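Local coordinates for protein inorganic pyrophosphatase (Shewanella sp. AS-11, PDB 6LL7) that probably catalyses the hydrolysis of diphosphate to two phosphates, using a pair of bound manganese ions, at residues I71-E76 with D94-G99; V90-H95 with C109-V114; D147-K152 with T254-E259; D13-C18 with G115-V120. All coordinates share one frame; numbering follows the deposited sequence.

In the fold
Contacts 1 and 4 supply ligands to both manganese ions, while contacts 2 and 3 reach the chain F ion through His95 and Asp147. Contacts 1 and 2 share Asp94 and His95 and adjoin where strands 68-72 and 88-94 pair, their centres about 6 Å apart; Asp73 N is 2.9 Å from Val93 O where they meet. Contact 4 brings in Asp13 and Asp15, and Asp15 OD2 comes within 2.8 Å of Asp73 OD1 because both bind the chain F manganese. The centre of contact 3 is about 22 Å from that of contact 1. From Asp147 the chain passes through a turn that meets the DHHA2 domain, and Asp147 OD2 lies 3.4 Å from His95 NE2.

Contact 1: residues I71-E76 with D94-G99; sequences IVDHSE and DHHKLG. With MN (manganese (II) ion), chain F; MN (manganese (II) ion), chain E; CA (calcium ion), chain G.
Asp94, His95 and His96, the DHH motif after which the family is named, meet the loop behind strand 68-72 and build part of the two-manganese site. Asp73 bridges the metals: with CG trans to the backbone N (chi1 -164°), the carboxylate swings back toward them, OD1 lying 2.1 Å from the chain F manganese and OD2 2.2 Å from the chain E manganese. His95 NE2 is a second ligand of the chain F ion, 2.2 Å from the metal. The Asp73 carboxylate and the His95 ring run side by side in the same direction, their planes only 14° apart. Asp94 lays its carboxylate against the Asp73-His74 backbone, and its OD1 accepts His96 ND1 at 2.5 Å through the syn lone pair. This bond fixes the turn of the His96 ring, which then presents its CE1 edge, in plane, to Asp73 OD1. Farther out, Ser75 OG accepts a nearly straight bond from Gly99 N, 2.8 Å long with 165° at the hydrogen. One water also links Ser75 OG with Asp94 OD2, 2.6 Å from the latter. Glu76 OE2 closes the loop with a salt bridge of 3.0 Å to Lys97 NZ, the two side chains crossing about perpendicularly. A beta carbon on Gly99 would collide with Glu76 OE2 and Ser75 O; its own O binds the calcium ion together with Leu101 O. Strands 68-72 and 88-94 pair next to the site through backbone bonds of Ile71 and Asp73, Ser117 of helix 117-128 packs on Asp94 and His95, and Lys295 of helix 294-307 touches His95 and His96.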
loop_
_atom_site.group_PDB
_atom_site.type_symbol
_atom_site.label_atom_id
_atom_site.label_comp_id
_atom_site.label_asym_id
_atom_site.label_seq_id
_atom_site.Cartn_x
_atom_site.Cartn_y
_atom_site.Cartn_z
ATOM N N ILE A 71 -5.541 11.930 7.856
ATOM C CA ILE A 71 -4.529 10.934 7.402
ATOM C C ILE A 71 -5.214 9.589 7.120
ATOM O O ILE A 71 -6.014 9.160 7.950
ATOM C CB ILE A 71 -3.429 10.782 8.457
ATOM C CG1 ILE A 71 -2.687 12.100 8.720
ATOM C CG2 ILE A 71 -2.473 9.662 8.062
ATOM C CD1 ILE A 71 -1.555 12.382 7.769
ATOM N N VAL A 72 -4.866 8.932 6.011
ATOM C CA VAL A 72 -5.349 7.564 5.648
ATOM C C VAL A 72 -4.164 6.588 5.544
ATOM O O VAL A 72 -3.152 6.958 4.907
ATOM C CB VAL A 72 -6.131 7.604 4.331
ATOM C CG1 VAL A 72 -6.603 6.217 3.922
ATOM C CG2 VAL A 72 -7.289 8.578 4.395
ATOM N N ASP A 73 -4.284 5.406 6.168
ATOM C CA ASP A 73 -3.504 4.178 5.828
ATOM C C ASP A 73 -2.058 4.298 6.317
ATOM O O ASP A 73 -1.174 3.638 5.741
ATOM C CB ASP A 73 -3.495 3.947 4.306
ATOM C CG ASP A 73 -3.087 2.566 3.834
ATOM O OD1 ASP A 73 -3.225 1.605 4.615
ATOM O OD2 ASP A 73 -2.644 2.471 2.663
ATOM N N HIS A 74 -1.809 5.130 7.306
ATOM C CA HIS A 74 -0.554 5.124 8.110
ATOM C C HIS A 74 -0.768 5.952 9.388
ATOM O O HIS A 74 -1.808 6.609 9.493
ATOM C CB HIS A 74 0.617 5.664 7.277
ATOM C CG HIS A 74 0.499 7.120 6.969
ATOM N ND1 HIS A 74 1.118 8.079 7.753
ATOM C CD2 HIS A 74 -0.116 7.781 5.962
ATOM C CE1 HIS A 74 0.863 9.264 7.254
ATOM N NE2 HIS A 74 0.118 9.114 6.154
ATOM N N SER A 75 0.189 5.916 10.309
ATOM C CA SER A 75 0.276 6.862 11.444
ATOM C C SER A 75 1.748 7.209 11.691
ATOM O O SER A 75 2.132 7.330 12.865
ATOM C CB SER A 75 -0.418 6.319 12.679
ATOM O OG SER A 75 0.116 5.063 13.092
ATOM N N GLU A 76 2.513 7.367 10.604
ATOM C CA GLU A 76 3.985 7.603 10.618
ATOM C C GLU A 76 4.302 9.019 10.113
ATOM O O GLU A 76 3.655 9.473 9.142
ATOM C CB GLU A 76 4.725 6.606 9.722
ATOM C CG GLU A 76 4.418 5.145 10.008
ATOM C CD GLU A 76 4.951 4.641 11.339
ATOM O OE1 GLU A 76 6.021 5.148 11.803
ATOM O OE2 GLU A 76 4.297 3.736 11.921
ATOM N N ASP A 94 -6.841 4.122 9.755
ATOM C CA ASP A 94 -5.720 3.209 9.421
ATOM C C ASP A 94 -5.975 1.813 9.994
ATOM O O ASP A 94 -6.949 1.625 10.756
ATOM C CB ASP A 94 -4.412 3.787 9.956
ATOM C CG ASP A 94 -3.164 3.039 9.518
ATOM O OD1 ASP A 94 -3.254 2.291 8.510
ATOM O OD2 ASP A 94 -2.112 3.215 10.175
ATOM N N HIS A 95 -5.101 0.872 9.644
ATOM C CA HIS A 95 -5.115 -0.535 10.111
ATOM C C HIS A 95 -3.679 -0.992 10.377
ATOM O O HIS A 95 -3.436 -2.203 10.278
ATOM C CB HIS A 95 -5.803 -1.425 9.076
ATOM C CG HIS A 95 -5.142 -1.435 7.734
ATOM N ND1 HIS A 95 -4.434 -2.526 7.255
ATOM C CD2 HIS A 95 -5.060 -0.487 6.775
ATOM C CE1 HIS A 95 -3.955 -2.245 6.061
ATOM N NE2 HIS A 95 -4.333 -0.995 5.741
ATOM N N HIS A 96 -2.774 -0.068 10.707
ATOM C CA HIS A 96 -1.376 -0.388 11.091
ATOM C C HIS A 96 -1.165 -0.161 12.586
ATOM O O HIS A 96 -2.052 0.420 13.253
ATOM C CB HIS A 96 -0.379 0.451 10.299
ATOM C CG HIS A 96 -0.417 0.161 8.837
ATOM N ND1 HIS A 96 -1.208 0.887 7.954
ATOM C CD2 HIS A 96 0.214 -0.788 8.104
ATOM C CE1 HIS A 96 -1.066 0.387 6.747
ATOM N NE2 HIS A 96 -0.176 -0.627 6.810
ATOM N N LYS A 97 0.008 -0.588 13.045
ATOM C CA LYS A 97 0.622 -0.225 14.341
ATOM C C LYS A 97 0.594 1.299 14.497
ATOM O O LYS A 97 0.572 2.026 13.490
ATOM C CB LYS A 97 2.033 -0.821 14.431
ATOM C CG LYS A 97 3.093 -0.181 13.537
ATOM C CD LYS A 97 4.482 -0.784 13.762
ATOM C CE LYS A 97 5.604 -0.001 13.115
ATOM N NZ LYS A 97 5.539 1.445 13.468
ATOM N N LEU A 98 0.534 1.764 15.741
ATOM C CA LEU A 98 0.481 3.208 16.047
ATOM C C LEU A 98 1.916 3.754 15.980
ATOM O O LEU A 98 2.759 3.326 16.791
ATOM C CB LEU A 98 -0.169 3.425 17.419
ATOM C CG LEU A 98 -0.293 4.890 17.844
ATOM C CD1 LEU A 98 -1.229 5.640 16.918
ATOM C CD2 LEU A 98 -0.703 5.008 19.288
ATOM N N GLY A 99 2.160 4.654 15.023
ATOM C CA GLY A 99 3.478 5.257 14.779
ATOM C C GLY A 99 3.628 6.570 15.508
ATOM O O GLY A 99 2.863 6.818 16.461
HETATM MN MN MN F . -3.709 -0.268 3.703
HETATM MN MN MN E . -0.902 1.419 1.868
HETATM CA CA CA G . 2.077 8.372 18.681
HETATM O O HOH W 1 -1.999 3.524 12.759
HETATM O O HOH W 2 -0.576 0.996 3.665
HETATM O O HOH W 3 -1.526 -1.192 3.166
#

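Contact 2: residues V90-H95 with C109-V114; sequences VGIVDH and CWIRPV. With MN (manganese (II) ion), chain F.
Strand 108-111 pairs in parallel with strand 90-94 as an outermost strand of the DHH-domain sheet, placing Ile92 beside Cys109, Val93 beside Trp110 and Asp94 beside Ile111. Trp110 N donates to Ile92 O at 2.9 Å, Asp94 N to Trp110 O at 3.1 Å and Arg112 N to Asp94 O at 3.3 Å, the usual ladder of a parallel pair. Val93 CG2 packs 4.2 Å from Trp110 CB on one face; Ile92 and Ile111 touch on the other, where the Asp94 carboxylate is turned to His96.

Beyond the ladder, His95 is lodged against the loop that follows strand 108-111. Its CB sits 3.2 Å from Val114 O, with Arg112 O and Val114 CG2 also close. CG lies between the backbone N and the carbonyl carbon (chi1 60°), a turn that brings the ring alongside Val114. There ND1 makes a weak hydrogen bond of 3.0 Å to Val114 O, which lies at the ring edge near its plane. CE1 passes close to Gly115 O, CD2 faces Ser117 N, and NE2, at the tip, meets the manganese. Val114 O is brought to this position just past an inverse gamma turn centred on Pro113, in which Val114 N reaches back weakly to Arg112 O at 2.8 Å.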
loop_
_atom_site.group_PDB
_atom_site.type_symbol
_atom_site.label_atom_id
_atom_site.label_comp_id
_atom_site.label_asym_id
_atom_site.label_seq_id
_atom_site.Cartn_x
_atom_site.Cartn_y
_atom_site.Cartn_z
ATOM N N VAL A 90 -6.685 16.368 11.884
ATOM C CA VAL A 90 -8.053 16.364 12.487
ATOM C C VAL A 90 -8.585 14.922 12.531
ATOM O O VAL A 90 -9.562 14.666 13.245
ATOM C CB VAL A 90 -9.016 17.313 11.742
ATOM C CG1 VAL A 90 -8.566 18.765 11.863
ATOM C CG2 VAL A 90 -9.216 16.946 10.279
ATOM N N GLY A 91 -7.926 13.989 11.847
ATOM C CA GLY A 91 -8.376 12.588 11.751
ATOM C C GLY A 91 -7.246 11.664 11.371
ATOM O O GLY A 91 -6.317 12.122 10.696
ATOM N N ILE A 92 -7.283 10.428 11.857
ATOM C CA ILE A 92 -6.499 9.306 11.275
ATOM C C ILE A 92 -7.432 8.106 11.101
ATOM O O ILE A 92 -8.069 7.726 12.096
ATOM C CB ILE A 92 -5.290 8.910 12.125
ATOM C CG1 ILE A 92 -4.288 10.054 12.303
ATOM C CG2 ILE A 92 -4.639 7.688 11.474
ATOM C CD1 ILE A 92 -3.269 9.799 13.393
ATOM N N VAL A 93 -7.470 7.524 9.905
ATOM C CA VAL A 93 -8.122 6.205 9.668
ATOM C C VAL A 93 -7.079 5.249 9.088
ATOM O O VAL A 93 -6.539 5.549 8.025
ATOM C CB VAL A 93 -9.360 6.306 8.766
ATOM C CG1 VAL A 93 -9.080 6.991 7.429
ATOM C CG2 VAL A 93 -9.954 4.932 8.561
ATOM N N ASP A 94 -6.841 4.122 9.755
ATOM C CA ASP A 94 -5.720 3.209 9.421
ATOM C C ASP A 94 -5.975 1.813 9.994
ATOM O O ASP A 94 -6.949 1.625 10.756
ATOM C CB ASP A 94 -4.412 3.787 9.956
ATOM C CG ASP A 94 -3.164 3.039 9.518
ATOM O OD1 ASP A 94 -3.254 2.291 8.510
ATOM O OD2 ASP A 94 -2.112 3.215 10.175
ATOM N N HIS A 95 -5.101 0.872 9.644
ATOM C CA HIS A 95 -5.115 -0.535 10.111
ATOM C C HIS A 95 -3.679 -0.992 10.377
ATOM O O HIS A 95 -3.436 -2.203 10.278
ATOM C CB HIS A 95 -5.803 -1.425 9.076
ATOM C CG HIS A 95 -5.142 -1.435 7.734
ATOM N ND1 HIS A 95 -4.434 -2.526 7.255
ATOM C CD2 HIS A 95 -5.060 -0.487 6.775
ATOM C CE1 HIS A 95 -3.955 -2.245 6.061
ATOM N NE2 HIS A 95 -4.333 -0.995 5.741
ATOM N N CYS A 109 -9.579 9.255 15.762
ATOM C CA CYS A 109 -8.870 8.063 15.240
ATOM C C CYS A 109 -9.843 6.899 15.070
ATOM O O CYS A 109 -10.487 6.519 16.054
ATOM C CB CYS A 109 -7.714 7.644 16.115
ATOM S SG CYS A 109 -6.448 8.922 16.115
ATOM N N TRP A 110 -9.956 6.415 13.825
ATOM C CA TRP A 110 -10.553 5.103 13.491
ATOM C C TRP A 110 -9.445 4.134 13.026
ATOM O O TRP A 110 -9.147 4.071 11.794
ATOM C CB TRP A 110 -11.633 5.284 12.438
ATOM C CG TRP A 110 -12.797 6.147 12.813
ATOM C CD1 TRP A 110 -12.810 7.501 12.989
ATOM C CD2 TRP A 110 -14.159 5.712 12.925
ATOM N NE1 TRP A 110 -14.087 7.928 13.236
ATOM C CE2 TRP A 110 -14.934 6.855 13.201
ATOM C CE3 TRP A 110 -14.787 4.467 12.826
ATOM C CZ2 TRP A 110 -16.313 6.792 13.365
ATOM C CZ3 TRP A 110 -16.154 4.405 13.011
ATOM C CH2 TRP A 110 -16.900 5.550 13.274
ATOM N N ILE A 111 -8.858 3.420 13.983
ATOM C CA ILE A 111 -7.809 2.399 13.714
ATOM C C ILE A 111 -8.336 1.041 14.173
ATOM O O ILE A 111 -8.813 0.942 15.300
ATOM C CB ILE A 111 -6.507 2.787 14.421
ATOM C CG1 ILE A 111 -6.035 4.174 13.967
ATOM C CG2 ILE A 111 -5.472 1.709 14.212
ATOM C CD1 ILE A 111 -4.817 4.704 14.706
ATOM N N ARG A 112 -8.249 0.039 13.320
ATOM C CA ARG A 112 -8.710 -1.338 13.637
ATOM C C ARG A 112 -7.678 -2.334 13.125
ATOM O O ARG A 112 -7.059 -2.096 12.103
ATOM C CB ARG A 112 -10.094 -1.598 13.035
ATOM C CG ARG A 112 -11.154 -0.586 13.435
ATOM C CD ARG A 112 -11.695 -0.650 14.873
ATOM N NE ARG A 112 -13.004 0.034 14.945
ATOM C CZ ARG A 112 -13.212 1.318 15.261
ATOM N NH1 ARG A 112 -12.220 2.125 15.612
ATOM N NH2 ARG A 112 -14.441 1.797 15.239
ATOM N N PRO A 113 -7.480 -3.480 13.811
ATOM C CA PRO A 113 -6.537 -4.503 13.347
ATOM C C PRO A 113 -7.162 -5.346 12.223
ATOM O O PRO A 113 -7.530 -6.507 12.449
ATOM C CB PRO A 113 -6.280 -5.302 14.632
ATOM C CG PRO A 113 -7.629 -5.245 15.367
ATOM C CD PRO A 113 -8.149 -3.849 15.074
ATOM N N VAL A 114 -7.303 -4.724 11.049
ATOM C CA VAL A 114 -7.896 -5.319 9.824
ATOM C C VAL A 114 -6.868 -5.164 8.703
ATOM O O VAL A 114 -5.756 -4.655 8.987
ATOM C CB VAL A 114 -9.251 -4.683 9.478
ATOM C CG1 VAL A 114 -10.272 -4.990 10.547
ATOM C CG2 VAL A 114 -9.149 -3.183 9.236
HETATM MN MN MN F . -3.709 -0.268 3.703
HETATM O O HOH W 3 -1.526 -1.192 3.166
#

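Contact 3: residues D147-K152 with T254-E259; sequences DTVIFK and TDIMKE. With MN (manganese (II) ion), chain F.
Val149, Ile150 and Lys152, on the turn that leaves helix 134-148 just past the manganese ligand Asp147, face Ile256 of the DHHA2 domain across a seam between the two parts of the enzyme. Val149 CG1 comes within 3.6 Å of Ile256 CG2, the two branched chains crossing obliquely. Ile150 arrives at about a right angle, its CD1 4.1 Å from Ile256 CD1, and Phe184 of helix 176-188 touches all three residues. The turn is a type I' beta turn from Val149 to Lys152, closed by Lys152 N on Val149 O at 3.0 Å. Lys152, extended beyond CG, reaches across the seam. Its CD rests on Ile256 O and its NZ gives that oxygen a weak bond of 3.4 Å. NZ also comes near Met257 SD and stands 4.1 Å from Glu259 OE2, beyond a salt bridge. With an alanine here, Ile256 O would probably lose this donor and Glu259 the positive charge beside it. On the DHHA2 side an Asx motif shapes the bend after strand 248-255: Asp255 OD1 accepts Lys258 N at 2.8 Å, with 175° at the hydrogen, from above the carboxylate plane, while OD2 forms a salt bridge with Lys258 NZ. At the other end of the turn segment Asp147 OD2 binds the chain F manganese at 2.4 Å, and Asp147 OD1 accepts a hydrogen bond from a water on the same ion.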
loop_
_atom_site.group_PDB
_atom_site.type_symbol
_atom_site.label_atom_id
_atom_site.label_comp_id
_atom_site.label_asym_id
_atom_site.label_seq_id
_atom_site.Cartn_x
_atom_site.Cartn_y
_atom_site.Cartn_z
ATOM N N ASP A 147 -5.319 -4.668 -1.077
ATOM C CA ASP A 147 -4.602 -4.772 0.224
ATOM C C ASP A 147 -4.522 -6.230 0.686
ATOM O O ASP A 147 -3.438 -6.626 1.162
ATOM C CB ASP A 147 -5.287 -3.926 1.316
ATOM C CG ASP A 147 -4.545 -2.657 1.718
ATOM O OD1 ASP A 147 -3.393 -2.533 1.279
ATOM O OD2 ASP A 147 -5.116 -1.817 2.494
ATOM N N THR A 148 -5.626 -6.977 0.610
ATOM C CA THR A 148 -5.723 -8.355 1.155
ATOM C C THR A 148 -5.358 -9.373 0.067
ATOM O O THR A 148 -5.386 -10.572 0.376
ATOM C CB THR A 148 -7.123 -8.661 1.708
ATOM O OG1 THR A 148 -8.032 -8.648 0.613
ATOM C CG2 THR A 148 -7.595 -7.697 2.777
ATOM N N VAL A 149 -5.064 -8.914 -1.158
ATOM C CA VAL A 149 -4.677 -9.765 -2.312
ATOM C C VAL A 149 -5.787 -10.799 -2.549
ATOM O O VAL A 149 -5.524 -12.004 -2.520
ATOM C CB VAL A 149 -3.297 -10.413 -2.077
ATOM C CG1 VAL A 149 -2.807 -11.179 -3.301
ATOM C CG2 VAL A 149 -2.264 -9.374 -1.639
ATOM N N ILE A 150 -7.001 -10.313 -2.776
ATOM C CA ILE A 150 -8.224 -11.129 -3.000
ATOM C C ILE A 150 -8.332 -12.161 -1.875
ATOM O O ILE A 150 -8.683 -13.323 -2.172
ATOM C CB ILE A 150 -8.219 -11.761 -4.407
ATOM C CG1 ILE A 150 -7.399 -10.937 -5.400
ATOM C CG2 ILE A 150 -9.639 -11.960 -4.906
ATOM C CD1 ILE A 150 -7.364 -11.559 -6.771
ATOM N N PHE A 151 -8.061 -11.737 -0.632
ATOM C CA PHE A 151 -8.250 -12.504 0.629
ATOM C C PHE A 151 -7.103 -13.509 0.861
ATOM O O PHE A 151 -7.084 -14.137 1.937
ATOM C CB PHE A 151 -9.586 -13.264 0.653
ATOM C CG PHE A 151 -10.854 -12.472 0.444
ATOM C CD1 PHE A 151 -10.918 -11.106 0.679
ATOM C CD2 PHE A 151 -12.017 -13.119 0.066
ATOM C CE1 PHE A 151 -12.107 -10.406 0.525
ATOM C CE2 PHE A 151 -13.207 -12.423 -0.100
ATOM C CZ PHE A 151 -13.251 -11.060 0.129
ATOM N N LYS A 152 -6.163 -13.657 -0.073
ATOM C CA LYS A 152 -5.049 -14.651 0.024
ATOM C C LYS A 152 -3.995 -14.170 1.022
ATOM O O LYS A 152 -3.416 -15.021 1.696
ATOM C CB LYS A 152 -4.397 -14.901 -1.343
ATOM C CG LYS A 152 -5.387 -15.122 -2.479
ATOM C CD LYS A 152 -4.754 -15.658 -3.745
ATOM C CE LYS A 152 -5.799 -16.088 -4.750
ATOM N NZ LYS A 152 -5.217 -17.032 -5.724
ATOM N N THR A 254 6.240 -11.023 -6.385
ATOM C CA THR A 254 5.187 -11.786 -5.655
ATOM C C THR A 254 4.196 -12.380 -6.666
ATOM O O THR A 254 3.519 -11.602 -7.346
ATOM C CB THR A 254 4.524 -10.888 -4.598
ATOM O OG1 THR A 254 5.506 -10.544 -3.621
ATOM C CG2 THR A 254 3.344 -11.531 -3.905
ATOM N N ASP A 255 4.130 -13.711 -6.748
ATOM C CA ASP A 255 3.184 -14.483 -7.600
ATOM C C ASP A 255 1.955 -14.791 -6.737
ATOM O O ASP A 255 2.089 -15.552 -5.784
ATOM C CB ASP A 255 3.865 -15.745 -8.153
ATOM C CG ASP A 255 3.074 -16.513 -9.204
ATOM O OD1 ASP A 255 1.858 -16.783 -8.964
ATOM O OD2 ASP A 255 3.694 -16.858 -10.243
ATOM N N ILE A 256 0.809 -14.186 -7.040
ATOM C CA ILE A 256 -0.401 -14.280 -6.174
ATOM C C ILE A 256 -1.114 -15.619 -6.420
ATOM O O ILE A 256 -1.990 -15.957 -5.597
ATOM C CB ILE A 256 -1.334 -13.062 -6.356
ATOM C CG1 ILE A 256 -2.040 -13.021 -7.712
ATOM C CG2 ILE A 256 -0.577 -11.772 -6.081
ATOM C CD1 ILE A 256 -3.450 -12.468 -7.641
ATOM N N MET A 257 -0.754 -16.351 -7.483
ATOM C CA MET A 257 -1.329 -17.695 -7.784
ATOM C C MET A 257 -0.503 -18.778 -7.075
ATOM O O MET A 257 -1.115 -19.594 -6.374
ATOM C CB MET A 257 -1.391 -17.960 -9.293
ATOM C CG MET A 257 -2.197 -16.920 -10.051
ATOM S SD MET A 257 -3.843 -16.625 -9.350
ATOM C CE MET A 257 -4.811 -17.554 -10.534
ATOM N N LYS A 258 0.829 -18.755 -7.194
ATOM C CA LYS A 258 1.724 -19.676 -6.443
ATOM C C LYS A 258 1.709 -19.310 -4.949
ATOM O O LYS A 258 2.051 -20.173 -4.113
ATOM C CB LYS A 258 3.142 -19.632 -7.016
ATOM C CG LYS A 258 3.275 -20.045 -8.477
ATOM C CD LYS A 258 4.717 -20.232 -8.894
ATOM C CE LYS A 258 4.886 -20.617 -10.346
ATOM N NZ LYS A 258 5.014 -19.402 -11.182
ATOM N N GLU A 259 1.315 -18.078 -4.623
ATOM C CA GLU A 259 1.262 -17.521 -3.243
ATOM C C GLU A 259 2.670 -17.554 -2.648
ATOM O O GLU A 259 2.837 -18.133 -1.552
ATOM C CB GLU A 259 0.239 -18.264 -2.379
ATOM C CG GLU A 259 -1.189 -18.113 -2.874
ATOM C CD GLU A 259 -2.289 -18.598 -1.948
ATOM O OE1 GLU A 259 -2.029 -18.784 -0.741
ATOM O OE2 GLU A 259 -3.414 -18.779 -2.444
HETATM MN MN MN F . -3.709 -0.268 3.703
HETATM O O HOH W 3 -1.526 -1.192 3.166
#

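Contact 4: residues D13-C18 with G115-V120; sequences DSDSIC and GCSNTV. Unlike the reference sequence in segment 115-120: Ser117 (reference Arg). With MN (manganese (II) ion), chain F; MN (manganese (II) ion), chain E.
Asp15 is clasped by the first turn of helix 117-128, and the tight part of the contact lies entirely round its carboxylate, which chi1 of -166°, with CG opposite the backbone N, carries to the start of that helix. OD1 takes Asn118 ND2 at 2.7 Å, nearly along its own C-O direction and in the amide plane, with a weaker bond from Asn118 N. OD2 accepts Ser117 N on its syn side at 3.1 Å and Ser117 OG, from above the carboxylate plane, at 2.9 Å. The same OD2 binds the chain F manganese at 2.2 Å, so Ser117, which differs from the reference sequence, and Asn118 act as a second shell that fixes how this ligand is turned. Two helix starts thus meet at the metal site of the DHH domain: Cys116 caps helix 117-128, weakly, through SG, and Asp13 caps helix 14-29, its OD1 accepting Ser16 N at 3.0 Å. A leucine in place of Asn118 would probably leave Asp15 OD1 without its straightest donor and the carboxylate less firmly oriented. Packing is slacker toward Cys18, where the buried Asn118 OD1 has no hydrogen-bond partner and comes no nearer than 3.8 Å to Cys18 O. The partly exposed Asp13 touches nothing of segment 115-120; its OD2 instead binds the chain E manganese at 2.0 Å.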
loop_
_atom_site.group_PDB
_atom_site.type_symbol
_atom_site.label_atom_id
_atom_site.label_comp_id
_atom_site.label_asym_id
_atom_site.label_seq_id
_atom_site.Cartn_x
_atom_site.Cartn_y
_atom_site.Cartn_z
ATOM N N ASP A 13 -0.833 3.880 -2.696
ATOM C CA ASP A 13 -1.393 2.606 -3.237
ATOM C C ASP A 13 -2.894 2.793 -3.422
ATOM O O ASP A 13 -3.367 3.898 -3.139
ATOM C CB ASP A 13 -1.079 1.428 -2.314
ATOM C CG ASP A 13 -1.469 1.666 -0.868
ATOM O OD1 ASP A 13 -2.094 2.711 -0.585
ATOM O OD2 ASP A 13 -1.110 0.825 -0.043
ATOM N N SER A 14 -3.627 1.760 -3.852
ATOM C CA SER A 14 -5.096 1.854 -4.048
ATOM C C SER A 14 -5.806 2.266 -2.752
ATOM O O SER A 14 -6.700 3.166 -2.834
ATOM C CB SER A 14 -5.657 0.593 -4.620
ATOM O OG SER A 14 -5.272 0.466 -5.983
ATOM N N ASP A 15 -5.402 1.703 -1.602
ATOM C CA ASP A 15 -6.016 1.985 -0.281
ATOM C C ASP A 15 -5.948 3.485 0.005
ATOM O O ASP A 15 -7.006 4.051 0.365
ATOM C CB ASP A 15 -5.352 1.192 0.851
ATOM C CG ASP A 15 -6.132 1.176 2.162
ATOM O OD1 ASP A 15 -7.335 1.495 2.110
ATOM O OD2 ASP A 15 -5.540 0.797 3.209
ATOM N N SER A 16 -4.755 4.093 -0.102
ATOM C CA SER A 16 -4.523 5.539 0.161
ATOM C C SER A 16 -5.377 6.409 -0.774
ATOM O O SER A 16 -5.882 7.440 -0.289
ATOM C CB SER A 16 -3.071 5.923 0.035
ATOM O OG SER A 16 -2.233 5.156 0.910
ATOM N N ILE A 17 -5.520 6.061 -2.063
ATOM C CA ILE A 17 -6.205 6.923 -3.074
ATOM C C ILE A 17 -7.720 6.693 -2.958
ATOM O O ILE A 17 -8.467 7.686 -2.852
ATOM C CB ILE A 17 -5.689 6.624 -4.495
ATOM C CG1 ILE A 17 -4.205 6.949 -4.675
ATOM C CG2 ILE A 17 -6.548 7.323 -5.532
ATOM C CD1 ILE A 17 -3.870 8.426 -4.586
ATOM N N CYS A 18 -8.175 5.431 -3.008
ATOM C CA CYS A 18 -9.617 5.065 -2.931
ATOM C C CYS A 18 -10.179 5.482 -1.559
ATOM O O CYS A 18 -11.351 5.863 -1.481
ATOM C CB CYS A 18 -9.806 3.569 -3.212
ATOM S SG CYS A 18 -9.407 3.054 -4.912
ATOM N N GLY A 115 -7.213 -5.620 7.503
ATOM C CA GLY A 115 -6.291 -5.690 6.353
ATOM C C GLY A 115 -6.359 -4.467 5.452
ATOM O O GLY A 115 -5.574 -4.433 4.472
ATOM N N CYS A 116 -7.234 -3.494 5.737
ATOM C CA CYS A 116 -7.497 -2.363 4.816
ATOM C C CYS A 116 -8.226 -1.182 5.480
ATOM O O CYS A 116 -9.319 -1.390 6.068
ATOM C CB CYS A 116 -8.326 -2.850 3.641
ATOM S SG CYS A 116 -8.302 -1.716 2.235
ATOM N N SER A 117 -7.693 0.035 5.290
ATOM C CA SER A 117 -8.286 1.309 5.767
ATOM C C SER A 117 -9.734 1.428 5.268
ATOM O O SER A 117 -10.604 1.914 6.009
ATOM C CB SER A 117 -7.459 2.496 5.354
ATOM O OG SER A 117 -6.080 2.291 5.599
ATOM N N ASN A 118 -9.989 0.964 4.056
ATOM C CA ASN A 118 -11.315 1.094 3.397
ATOM C C ASN A 118 -12.334 0.220 4.147
ATOM O O ASN A 118 -13.504 0.528 4.103
ATOM C CB ASN A 118 -11.183 0.826 1.894
ATOM C CG ASN A 118 -10.903 2.098 1.123
ATOM O OD1 ASN A 118 -11.824 2.736 0.631
ATOM N ND2 ASN A 118 -9.645 2.496 1.017
ATOM N N THR A 119 -11.891 -0.831 4.831
ATOM C CA THR A 119 -12.766 -1.657 5.709
ATOM C C THR A 119 -13.267 -0.815 6.883
ATOM O O THR A 119 -14.468 -0.911 7.208
ATOM C CB THR A 119 -12.049 -2.899 6.232
ATOM O OG1 THR A 119 -11.697 -3.643 5.066
ATOM C CG2 THR A 119 -12.896 -3.714 7.190
ATOM N N VAL A 120 -12.367 -0.024 7.474
ATOM C CA VAL A 120 -12.691 0.919 8.578
ATOM C C VAL A 120 -13.624 2.010 8.039
ATOM O O VAL A 120 -14.624 2.304 8.737
ATOM C CB VAL A 120 -11.436 1.548 9.185
ATOM C CG1 VAL A 120 -11.809 2.431 10.360
ATOM C CG2 VAL A 120 -10.424 0.497 9.617
HETATM MN MN MN F . -3.709 -0.268 3.703
HETATM MN MN MN E . -0.902 1.419 1.868
HETATM O O HOH W 2 -0.576 0.996 3.665
HETATM O O HOH W 3 -1.526 -1.192 3.166
#